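Local coordinates for LYND (Lyngbya aestuarii, PDB 4V1T), which probably uses ATP, as a YcaO-family cyclodehydratase, to close peptide cysteine residues into thiazoline rings, at residues Asp528-Ile542 with Leu727-Trp741. Numbering follows the deposited sequence.
With ADP (adenosine-5'-diphosphate), chain L.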
loop_
_atom_site.group_PDB
_atom_site.type_symbol
_atom_site.label_atom_id
_atom_site.label_comp_id
_atom_site.label_asym_id
_atom_site.label_seq_id
_atom_site.Cartn_x
_atom_site.Cartn_y
_atom_site.Cartn_z
ATOM N N ASP B 528 -6.836 15.996 29.345
ATOM C CA ASP B 528 -6.378 14.614 29.257
ATOM C C ASP B 528 -7.083 13.890 28.107
ATOM O O ASP B 528 -7.988 14.442 27.465
ATOM C CB ASP B 528 -6.587 13.877 30.589
ATOM C CG ASP B 528 -8.038 13.836 31.035
ATOM O OD1 ASP B 528 -8.951 13.742 30.190
ATOM O OD2 ASP B 528 -8.267 13.881 32.260
ATOM N N SER B 529 -6.670 12.653 27.863
ATOM C CA SER B 529 -7.154 11.882 26.721
ATOM C C SER B 529 -8.305 10.952 27.081
ATOM O O SER B 529 -8.829 10.257 26.223
ATOM C CB SER B 529 -6.001 11.069 26.114
ATOM O OG SER B 529 -5.505 10.106 27.026
ATOM N N ASN B 530 -8.704 10.937 28.349
ATOM C CA ASN B 530 -9.733 10.006 28.800
ATOM C C ASN B 530 -11.130 10.352 28.266
ATOM O O ASN B 530 -11.653 11.435 28.503
ATOM C CB ASN B 530 -9.770 9.941 30.333
ATOM C CG ASN B 530 -10.618 8.798 30.835
ATOM O OD1 ASN B 530 -10.967 7.895 30.062
ATOM N ND2 ASN B 530 -10.955 8.819 32.124
ATOM N N GLY B 531 -11.728 9.404 27.553
ATOM C CA GLY B 531 -13.027 9.605 26.940
ATOM C C GLY B 531 -12.913 10.083 25.505
ATOM O O GLY B 531 -13.910 10.153 24.791
ATOM N N ASN B 532 -11.704 10.434 25.088
ATOM C CA ASN B 532 -11.471 10.852 23.723
ATOM C C ASN B 532 -11.513 9.646 22.803
ATOM O O ASN B 532 -10.917 8.610 23.099
ATOM C CB ASN B 532 -10.120 11.546 23.570
ATOM C CG ASN B 532 -10.038 12.844 24.341
ATOM O OD1 ASN B 532 -10.429 12.917 25.517
ATOM N ND2 ASN B 532 -9.523 13.878 23.690
ATOM N N ALA B 533 -12.226 9.781 21.692
ATOM C CA ALA B 533 -12.308 8.699 20.724
ATOM C C ALA B 533 -12.666 9.212 19.334
ATOM O O ALA B 533 -13.245 10.294 19.177
ATOM C CB ALA B 533 -13.325 7.662 21.185
ATOM N N ALA B 534 -12.300 8.415 18.333
ATOM C CA ALA B 534 -12.642 8.701 16.950
ATOM C C ALA B 534 -13.550 7.615 16.402
ATOM O O ALA B 534 -13.643 6.534 16.981
ATOM C CB ALA B 534 -11.388 8.817 16.106
ATOM N N GLY B 535 -14.212 7.904 15.285
ATOM C CA GLY B 535 -15.100 6.936 14.663
ATOM C C GLY B 535 -15.572 7.412 13.314
ATOM O O GLY B 535 -15.447 8.587 12.985
ATOM N N ASN B 536 -16.135 6.493 12.540
ATOM C CA ASN B 536 -16.653 6.821 11.228
ATOM C C ASN B 536 -17.902 7.682 11.323
ATOM O O ASN B 536 -18.262 8.370 10.370
ATOM C CB ASN B 536 -16.932 5.541 10.439
ATOM C CG ASN B 536 -15.671 4.734 10.188
ATOM O OD1 ASN B 536 -14.943 4.983 9.230
ATOM N ND2 ASN B 536 -15.405 3.764 11.057
ATOM N N THR B 537 -18.557 7.630 12.479
ATOM C CA THR B 537 -19.706 8.471 12.765
ATOM C C THR B 537 -19.560 9.043 14.171
ATOM O O THR B 537 -18.746 8.565 14.952
ATOM C CB THR B 537 -21.022 7.686 12.683
ATOM O OG1 THR B 537 -21.150 6.854 13.841
ATOM C CG2 THR B 537 -21.076 6.815 11.431
ATOM N N LEU B 538 -20.360 10.053 14.491
ATOM C CA LEU B 538 -20.360 10.642 15.823
ATOM C C LEU B 538 -20.738 9.614 16.870
ATOM O O LEU B 538 -20.103 9.521 17.909
ATOM C CB LEU B 538 -21.338 11.824 15.908
ATOM C CG LEU B 538 -20.835 13.205 15.498
ATOM C CD1 LEU B 538 -21.984 14.202 15.571
ATOM C CD2 LEU B 538 -19.665 13.656 16.367
ATOM N N GLU B 539 -21.788 8.850 16.592
ATOM C CA GLU B 539 -22.317 7.916 17.590
ATOM C C GLU B 539 -21.347 6.761 17.806
ATOM O O GLU B 539 -21.320 6.156 18.873
ATOM C CB GLU B 539 -23.716 7.409 17.212
ATOM C CG GLU B 539 -24.033 7.362 15.728
ATOM C CD GLU B 539 -24.442 8.707 15.152
ATOM O OE1 GLU B 539 -25.325 9.359 15.732
ATOM O OE2 GLU B 539 -23.867 9.112 14.118
ATOM N N GLU B 540 -20.550 6.465 16.787
ATOM C CA GLU B 540 -19.514 5.442 16.885
ATOM C C GLU B 540 -18.416 5.917 17.818
ATOM O O GLU B 540 -17.932 5.172 18.674
ATOM C CB GLU B 540 -18.932 5.156 15.501
ATOM C CG GLU B 540 -18.421 3.744 15.296
ATOM C CD GLU B 540 -17.928 3.520 13.871
ATOM O OE1 GLU B 540 -18.770 3.267 12.981
ATOM O OE2 GLU B 540 -16.701 3.626 13.639
ATOM N N ALA B 541 -18.023 7.168 17.647
ATOM C CA ALA B 541 -16.977 7.758 18.461
ATOM C C ALA B 541 -17.428 7.939 19.914
ATOM O O ALA B 541 -16.647 7.723 20.844
ATOM C CB ALA B 541 -16.547 9.088 17.865
ATOM N N ILE B 542 -18.681 8.341 20.101
ATOM C CA ILE B 542 -19.241 8.512 21.435
ATOM C C ILE B 542 -19.278 7.188 22.193
ATOM O O ILE B 542 -18.935 7.140 23.366
ATOM C CB ILE B 542 -20.660 9.106 21.372
ATOM C CG1 ILE B 542 -20.595 10.558 20.896
ATOM C CG2 ILE B 542 -21.335 9.045 22.743
ATOM C CD1 ILE B 542 -21.950 11.167 20.592
ATOM N N LEU B 727 -12.952 12.613 9.642
ATOM C CA LEU B 727 -13.139 11.592 10.669
ATOM C C LEU B 727 -13.659 12.210 11.954
ATOM O O LEU B 727 -13.091 13.171 12.470
ATOM C CB LEU B 727 -11.819 10.867 10.950
ATOM C CG LEU B 727 -11.895 9.679 11.909
ATOM C CD1 LEU B 727 -12.653 8.514 11.272
ATOM C CD2 LEU B 727 -10.501 9.249 12.338
ATOM N N ASN B 728 -14.746 11.654 12.472
ATOM C CA ASN B 728 -15.355 12.176 13.683
ATOM C C ASN B 728 -14.496 11.907 14.899
ATOM O O ASN B 728 -14.015 10.798 15.091
ATOM C CB ASN B 728 -16.741 11.578 13.884
ATOM C CG ASN B 728 -17.712 11.983 12.790
ATOM O OD1 ASN B 728 -18.145 11.158 11.996
ATOM N ND2 ASN B 728 -18.060 13.262 12.754
ATOM N N VAL B 729 -14.297 12.939 15.711
ATOM C CA VAL B 729 -13.584 12.817 16.969
ATOM C C VAL B 729 -14.369 13.527 18.062
ATOM O O VAL B 729 -14.819 14.662 17.876
ATOM C CB VAL B 729 -12.166 13.408 16.882
ATOM C CG1 VAL B 729 -11.422 13.224 18.207
ATOM C CG2 VAL B 729 -11.390 12.754 15.752
ATOM N N VAL B 730 -14.519 12.859 19.206
ATOM C CA VAL B 730 -15.227 13.439 20.350
ATOM C C VAL B 730 -14.471 13.225 21.648
ATOM O O VAL B 730 -13.580 12.381 21.730
ATOM C CB VAL B 730 -16.618 12.826 20.538
ATOM C CG1 VAL B 730 -17.493 13.068 19.314
ATOM C CG2 VAL B 730 -16.496 11.338 20.826
ATOM N N LYS B 731 -14.839 13.997 22.660
ATOM C CA LYS B 731 -14.458 13.686 24.026
ATOM C C LYS B 731 -15.735 13.514 24.820
ATOM O O LYS B 731 -16.543 14.434 24.900
ATOM C CB LYS B 731 -13.577 14.778 24.640
ATOM C CG LYS B 731 -13.232 14.531 26.108
ATOM C CD LYS B 731 -12.208 15.526 26.637
ATOM C CE LYS B 731 -11.693 15.128 28.021
ATOM N NZ LYS B 731 -10.737 13.980 27.957
ATOM N N VAL B 732 -15.919 12.315 25.370
ATOM C CA VAL B 732 -17.043 12.024 26.242
ATOM C C VAL B 732 -16.621 12.207 27.696
ATOM O O VAL B 732 -15.583 11.690 28.108
ATOM C CB VAL B 732 -17.546 10.596 26.041
ATOM C CG1 VAL B 732 -18.811 10.368 26.838
ATOM C CG2 VAL B 732 -17.780 10.323 24.555
ATOM N N THR B 733 -17.441 12.930 28.458
ATOM C CA THR B 733 -17.166 13.203 29.858
ATOM C C THR B 733 -18.350 12.828 30.724
ATOM O O THR B 733 -19.455 13.308 30.498
ATOM C CB THR B 733 -16.834 14.691 30.082
ATOM O OG1 THR B 733 -15.596 14.987 29.431
ATOM C CG2 THR B 733 -16.695 15.012 31.582
ATOM N N VAL B 734 -18.097 11.979 31.722
ATOM C CA VAL B 734 -19.103 11.584 32.697
ATOM C C VAL B 734 -18.606 11.958 34.093
ATOM O O VAL B 734 -17.908 11.178 34.737
ATOM C CB VAL B 734 -19.417 10.079 32.623
ATOM C CG1 VAL B 734 -20.497 9.714 33.620
ATOM C CG2 VAL B 734 -19.882 9.694 31.220
ATOM N N PRO B 735 -18.947 13.165 34.562
ATOM C CA PRO B 735 -18.422 13.652 35.844
ATOM C C PRO B 735 -18.675 12.693 36.999
ATOM O O PRO B 735 -19.807 12.277 37.210
ATOM C CB PRO B 735 -19.188 14.959 36.052
ATOM C CG PRO B 735 -19.511 15.419 34.672
ATOM C CD PRO B 735 -19.809 14.167 33.911
ATOM N N GLY B 736 -17.614 12.347 37.725
ATOM C CA GLY B 736 -17.690 11.406 38.833
ATOM C C GLY B 736 -16.932 10.122 38.537
ATOM O O GLY B 736 -16.328 9.528 39.423
ATOM N N MET B 737 -16.950 9.690 37.282
ATOM C CA MET B 737 -16.245 8.469 36.903
ATOM C C MET B 737 -14.750 8.695 36.967
ATOM O O MET B 737 -14.259 9.763 36.626
ATOM C CB MET B 737 -16.677 7.996 35.515
ATOM C CG MET B 737 -18.112 7.468 35.510
ATOM S SD MET B 737 -18.631 6.752 33.948
ATOM C CE MET B 737 -17.740 5.205 33.982
ATOM N N ARG B 738 -14.033 7.671 37.412
ATOM C CA ARG B 738 -12.633 7.809 37.778
ATOM C C ARG B 738 -11.660 7.545 36.628
ATOM O O ARG B 738 -11.875 6.657 35.793
ATOM C CB ARG B 738 -12.312 6.866 38.941
ATOM C CG ARG B 738 -13.385 6.794 40.019
ATOM C CD ARG B 738 -13.668 8.153 40.625
ATOM N NE ARG B 738 -12.508 8.668 41.339
ATOM C CZ ARG B 738 -12.552 9.497 42.371
ATOM N NH1 ARG B 738 -13.710 9.920 42.845
ATOM N NH2 ARG B 738 -11.426 9.894 42.936
ATOM N N HIS B 739 -10.585 8.329 36.605
ATOM C CA HIS B 739 -9.432 8.059 35.767
ATOM C C HIS B 739 -8.571 7.067 36.530
ATOM O O HIS B 739 -8.636 7.033 37.754
ATOM C CB HIS B 739 -8.672 9.360 35.477
ATOM C CG HIS B 739 -7.832 9.318 34.236
ATOM N ND1 HIS B 739 -7.613 10.431 33.456
ATOM C CD2 HIS B 739 -7.160 8.308 33.639
ATOM C CE1 HIS B 739 -6.839 10.112 32.436
ATOM N NE2 HIS B 739 -6.553 8.828 32.520
ATOM N N PHE B 740 -7.789 6.247 35.833
ATOM C CA PHE B 740 -6.885 5.320 36.514
ATOM C C PHE B 740 -5.570 5.981 36.925
ATOM O O PHE B 740 -4.590 5.301 37.235
ATOM C CB PHE B 740 -6.617 4.070 35.658
ATOM C CG PHE B 740 -5.955 4.336 34.321
ATOM C CD1 PHE B 740 -4.679 4.871 34.242
ATOM C CD2 PHE B 740 -6.577 3.951 33.149
ATOM C CE1 PHE B 740 -4.067 5.072 33.016
ATOM C CE2 PHE B 740 -5.964 4.147 31.918
ATOM C CZ PHE B 740 -4.714 4.712 31.852
ATOM N N TRP B 741 -5.563 7.308 36.942
ATOM C CA TRP B 741 -4.447 8.077 37.479
ATOM C C TRP B 741 -4.678 8.314 38.971
ATOM O O TRP B 741 -5.782 8.093 39.471
ATOM C CB TRP B 741 -4.305 9.405 36.725
ATOM C CG TRP B 741 -3.926 9.244 35.272
ATOM C CD1 TRP B 741 -3.487 8.106 34.657
ATOM C CD2 TRP B 741 -3.936 10.263 34.267
ATOM N NE1 TRP B 741 -3.227 8.352 33.325
ATOM C CE2 TRP B 741 -3.498 9.669 33.063
ATOM C CE3 TRP B 741 -4.275 11.621 34.266
ATOM C CZ2 TRP B 741 -3.396 10.386 31.873
ATOM C CZ3 TRP B 741 -4.173 12.330 33.080
ATOM C CH2 TRP B 741 -3.734 11.713 31.903
HETATM P PB ADP L . -7.506 2.676 22.609
HETATM O O1B ADP L . -8.322 3.812 23.172
HETATM O O2B ADP L . -7.312 1.535 23.564
HETATM O O3B ADP L . -6.250 3.146 21.939
HETATM P PA ADP L . -8.066 1.471 20.022
HETATM O O1A ADP L . -8.983 0.317 19.708
HETATM O O2A ADP L . -6.566 1.261 19.938
HETATM O O3A ADP L . -8.484 2.087 21.460
HETATM O "O5'" ADP L . -8.457 2.675 19.047
HETATM C "C5'" ADP L . -7.639 3.822 18.932
HETATM C "C4'" ADP L . -8.482 4.943 18.346
HETATM O "O4'" ADP L . -8.805 4.660 16.987
HETATM C "C3'" ADP L . -9.808 5.086 19.071
HETATM O "O3'" ADP L . -10.132 6.469 19.130
HETATM C "C2'" ADP L . -10.825 4.376 18.210
HETATM O "O2'" ADP L . -12.110 5.001 18.250
HETATM C "C1'" ADP L . -10.217 4.499 16.827
HETATM N N9 ADP L . -10.529 3.311 15.999
HETATM C C8 ADP L . -10.117 2.043 16.219
HETATM N N7 ADP L . -10.581 1.218 15.249
HETATM C C5 ADP L . -11.296 1.963 14.394
HETATM C C6 ADP L . -12.059 1.715 13.155
HETATM N N6 ADP L . -12.125 0.458 12.658
HETATM N N1 ADP L . -12.671 2.762 12.562
HETATM C C2 ADP L . -12.598 4.007 13.066
HETATM N N3 ADP L . -11.917 4.304 14.194
HETATM C C4 ADP L . -11.263 3.344 14.890
HETATM O O HOH W 1 -13.126 7.162 33.716
HETATM O O HOH W 2 -13.747 12.745 30.031
#
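The ammonium nitrogen of Lys731 is gripped by four oxygens of the 528-542 segment, a compact case of one buried charge pinning a turn to a strand. Its shortest bond runs from Lys731 NZ to Asn532 OD1 at 2.7 Å, lying in the plane of that side-chain amide. The salt bridge from Lys731 NZ to Asp528 OD1 measures 2.9 Å, while the carbonyl oxygens of Asp528 and Asn530 are approached from above their carbonyl planes. The lysine chain is extended as far as CE and bends only at its last torsion (chi4 75°), which turns NZ in among the oxygens of Asp528, Asn530 and Asn532, round the type II turn from Ser529 to Asn532. With an alanine here, the Asp528 carboxylate would probably lose this countercharge, and the carbonyl oxygens of Asp528 and Asn530 their shared donor. Beyond the turn, strand 532-535 pairs antiparallel with strand 728-733, within the antiparallel sheet of the YcaO domain. Ala533 and Val730 form a hydrogen-bonded pair, each bond 2.9 Å from the N of one residue to the O of the other. Next to it, Ala534 meets the nucleotide through its backbone: N donates to ADP O3' at 3.0 Å, and its O accepts from the ribose O2'; Glu426 and Arg636 also bind the ADP. Helix 538-561 follows directly, its first turn capped by Thr537, and packs on Val730, whose CG1 lies 3.7 Å from Leu538 CD2 while CG2 touches the Ala541 methyl. Val732 CG2 rests against Ile542. Back at the Asp528-Asn530 end, the His739 ring is sandwiched: Asn530 CB lies over one face, 3.9 Å from the ring centroid, and Trp741 CD2 lies over the opposite face, toward the rim, while Asp528 OD2 sits at the ring edge, 3.7 Å from His739 ND1.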